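Local coordinates for alginate biosynthesis protein AlgX (Pseudomonas aeruginosa, PDB 4KNC) that takes part in O-acetylation of the exopolysaccharide alginate and protects the polymer from degradation as it crosses the periplasm, at residues A[171-176]-A[235-240]. Residues are numbered along the deposited sequence; the frame is centred on the assembly and turned at random.
Sequences PGFEEI and PQIALV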
loop_
_atom_site.group_PDB
_atom_site.type_symbol
_atom_site.label_atom_id
_atom_site.label_comp_id
_atom_site.label_asym_id
_atom_site.label_seq_id
_atom_site.Cartn_x
_atom_site.Cartn_y
_atom_site.Cartn_z
ATOM N N PRO A 171 -8.672 3.839 20.320
ATOM C CA PRO A 171 -9.068 5.023 21.096
ATOM C C PRO A 171 -9.813 6.046 20.230
ATOM O O PRO A 171 -9.349 6.389 19.147
ATOM C CB PRO A 171 -7.726 5.590 21.578
ATOM C CG PRO A 171 -6.811 4.407 21.628
ATOM C CD PRO A 171 -7.235 3.536 20.468
ATOM N N GLY A 172 -10.975 6.496 20.694
ATOM C CA GLY A 172 -11.806 7.386 19.903
ATOM C C GLY A 172 -12.914 6.738 19.079
ATOM O O GLY A 172 -13.815 7.440 18.614
ATOM N N PHE A 173 -12.861 5.415 18.895
ATOM C CA PHE A 173 -13.845 4.708 18.060
ATOM C C PHE A 173 -15.287 4.968 18.491
ATOM O O PHE A 173 -16.200 4.963 17.663
ATOM C CB PHE A 173 -13.584 3.188 18.013
ATOM C CG PHE A 173 -14.512 2.437 17.072
ATOM C CD1 PHE A 173 -14.169 2.255 15.734
ATOM C CD2 PHE A 173 -15.722 1.915 17.525
ATOM C CE1 PHE A 173 -15.014 1.576 14.869
ATOM C CE2 PHE A 173 -16.582 1.244 16.665
ATOM C CZ PHE A 173 -16.223 1.066 15.329
ATOM N N GLU A 174 -15.500 5.217 19.780
ATOM C CA GLU A 174 -16.864 5.365 20.283
ATOM C C GLU A 174 -17.528 6.658 19.813
ATOM O O GLU A 174 -18.748 6.723 19.676
ATOM C CB GLU A 174 -16.892 5.246 21.805
ATOM C CG GLU A 174 -18.243 4.819 22.360
ATOM C CD GLU A 174 -18.585 3.368 22.049
ATOM O OE1 GLU A 174 -17.755 2.664 21.429
ATOM O OE2 GLU A 174 -19.692 2.930 22.435
ATOM N N GLU A 175 -16.720 7.674 19.530
ATOM C CA GLU A 175 -17.243 8.969 19.093
ATOM C C GLU A 175 -17.526 8.997 17.596
ATOM O O GLU A 175 -18.238 9.870 17.095
ATOM C CB GLU A 175 -16.264 10.095 19.463
ATOM C CG GLU A 175 -16.369 10.561 20.907
ATOM C CD GLU A 175 -16.166 9.439 21.917
ATOM O OE1 GLU A 175 -15.250 8.610 21.720
ATOM O OE2 GLU A 175 -16.930 9.387 22.907
ATOM N N ILE A 176 -16.943 8.050 16.879
ATOM C CA ILE A 176 -17.169 7.947 15.441
ATOM C C ILE A 176 -18.665 7.742 15.184
ATOM O O ILE A 176 -19.314 7.002 15.912
ATOM C CB ILE A 176 -16.290 6.816 14.852
ATOM C CG1 ILE A 176 -14.814 7.216 14.973
ATOM C CG2 ILE A 176 -16.656 6.507 13.407
ATOM C CD1 ILE A 176 -13.826 6.197 14.451
ATOM N N PRO A 235 -17.525 10.994 8.063
ATOM C CA PRO A 235 -16.748 9.746 8.124
ATOM C C PRO A 235 -15.367 9.981 8.718
ATOM O O PRO A 235 -14.755 11.014 8.457
ATOM C CB PRO A 235 -16.631 9.328 6.650
ATOM C CG PRO A 235 -17.864 9.896 6.023
ATOM C CD PRO A 235 -18.035 11.245 6.704
ATOM N N GLN A 236 -14.881 9.024 9.501
ATOM C CA GLN A 236 -13.701 9.235 10.332
ATOM C C GLN A 236 -12.672 8.126 10.147
ATOM O O GLN A 236 -11.639 8.114 10.825
ATOM C CB GLN A 236 -14.125 9.295 11.803
ATOM C CG GLN A 236 -15.031 10.476 12.126
ATOM C CD GLN A 236 -14.332 11.798 11.889
ATOM O OE1 GLN A 236 -13.114 11.898 12.043
ATOM N NE2 GLN A 236 -15.093 12.814 11.494
ATOM N N ILE A 237 -12.971 7.188 9.245
ATOM C CA ILE A 237 -12.098 6.043 8.975
ATOM C C ILE A 237 -11.787 5.942 7.478
ATOM O O ILE A 237 -12.693 5.968 6.652
ATOM C CB ILE A 237 -12.727 4.708 9.442
ATOM C CG1 ILE A 237 -13.162 4.799 10.914
ATOM C CG2 ILE A 237 -11.736 3.567 9.233
ATOM C CD1 ILE A 237 -13.670 3.477 11.492
ATOM N N ALA A 238 -10.504 5.837 7.145
ATOM C CA ALA A 238 -10.054 5.783 5.762
ATOM C C ALA A 238 -9.282 4.507 5.528
ATOM O O ALA A 238 -8.564 4.034 6.405
ATOM C CB ALA A 238 -9.177 6.982 5.447
ATOM N N LEU A 239 -9.438 3.955 4.334
ATOM C CA LEU A 239 -8.794 2.719 3.959
ATOM C C LEU A 239 -7.855 2.983 2.796
ATOM O O LEU A 239 -8.262 3.530 1.767
ATOM C CB LEU A 239 -9.850 1.689 3.556
ATOM C CG LEU A 239 -9.374 0.362 2.966
ATOM C CD1 LEU A 239 -8.436 -0.378 3.915
ATOM C CD2 LEU A 239 -10.577 -0.495 2.614
ATOM N N VAL A 240 -6.594 2.609 2.960
ATOM C CA VAL A 240 -5.646 2.671 1.858
ATOM C C VAL A 240 -5.129 1.258 1.637
ATOM O O VAL A 240 -4.950 0.508 2.598
ATOM C CB VAL A 240 -4.503 3.692 2.105
ATOM C CG1 VAL A 240 -5.059 5.106 2.051
ATOM C CG2 VAL A 240 -3.796 3.433 3.440
#
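I176, at the end of a tight turn, faces the start of strand 237-240, and its CA lies 6.3 Å from the CA of Q236. The turn is made by residues 173-175, which have helical backbone angles. Two backbone hydrogen bonds close it: E175 N to G172 O and I176 N to F173 O. Side chains alone make the contact, and all of it is apolar. I176 and I237 both direct their CB toward the opposing segment, and their side chains meet at about a right angle. I176 CD1 comes 3.9 Å from I237 CG1 and 4.0 Å from I237 CD1. The chain of I176 is extended (chi2 179°), which carries CD1 of I176 forward onto I237. Further back, I176 CG1 packs at 3.9 Å against Q236 CB.

The strand belongs to the parallel sheet of the SGNH hydrolase-like domain. It runs between strands 293-298 and 263-265. The turn lies in the loop that joins helix 153-169 to strand 180-191, so the contact sets this loop against the N-terminal end of a sheet strand. All four touching residues are buried, and the inferred catalytic residues are elsewhere in the domain. I176 also touches I293 of the neighbouring strand.

F173 adds its ring from the other end of the turn. Its CE1 reaches I237 CD1 at 4.1 Å, at an oblique approach to the ring. I237 CD1 thus touches both F173 and I176. The same ring makes a cation-pi contact with K178, whose NZ also hydrogen-bonds to the carbonyl oxygens of F173 and I176. Q236 bends at chi2 (-63°), and its amide turns away from I176: OE1 accepts a hydrogen bond from K292 NZ, and NE2 donates one to N234 O.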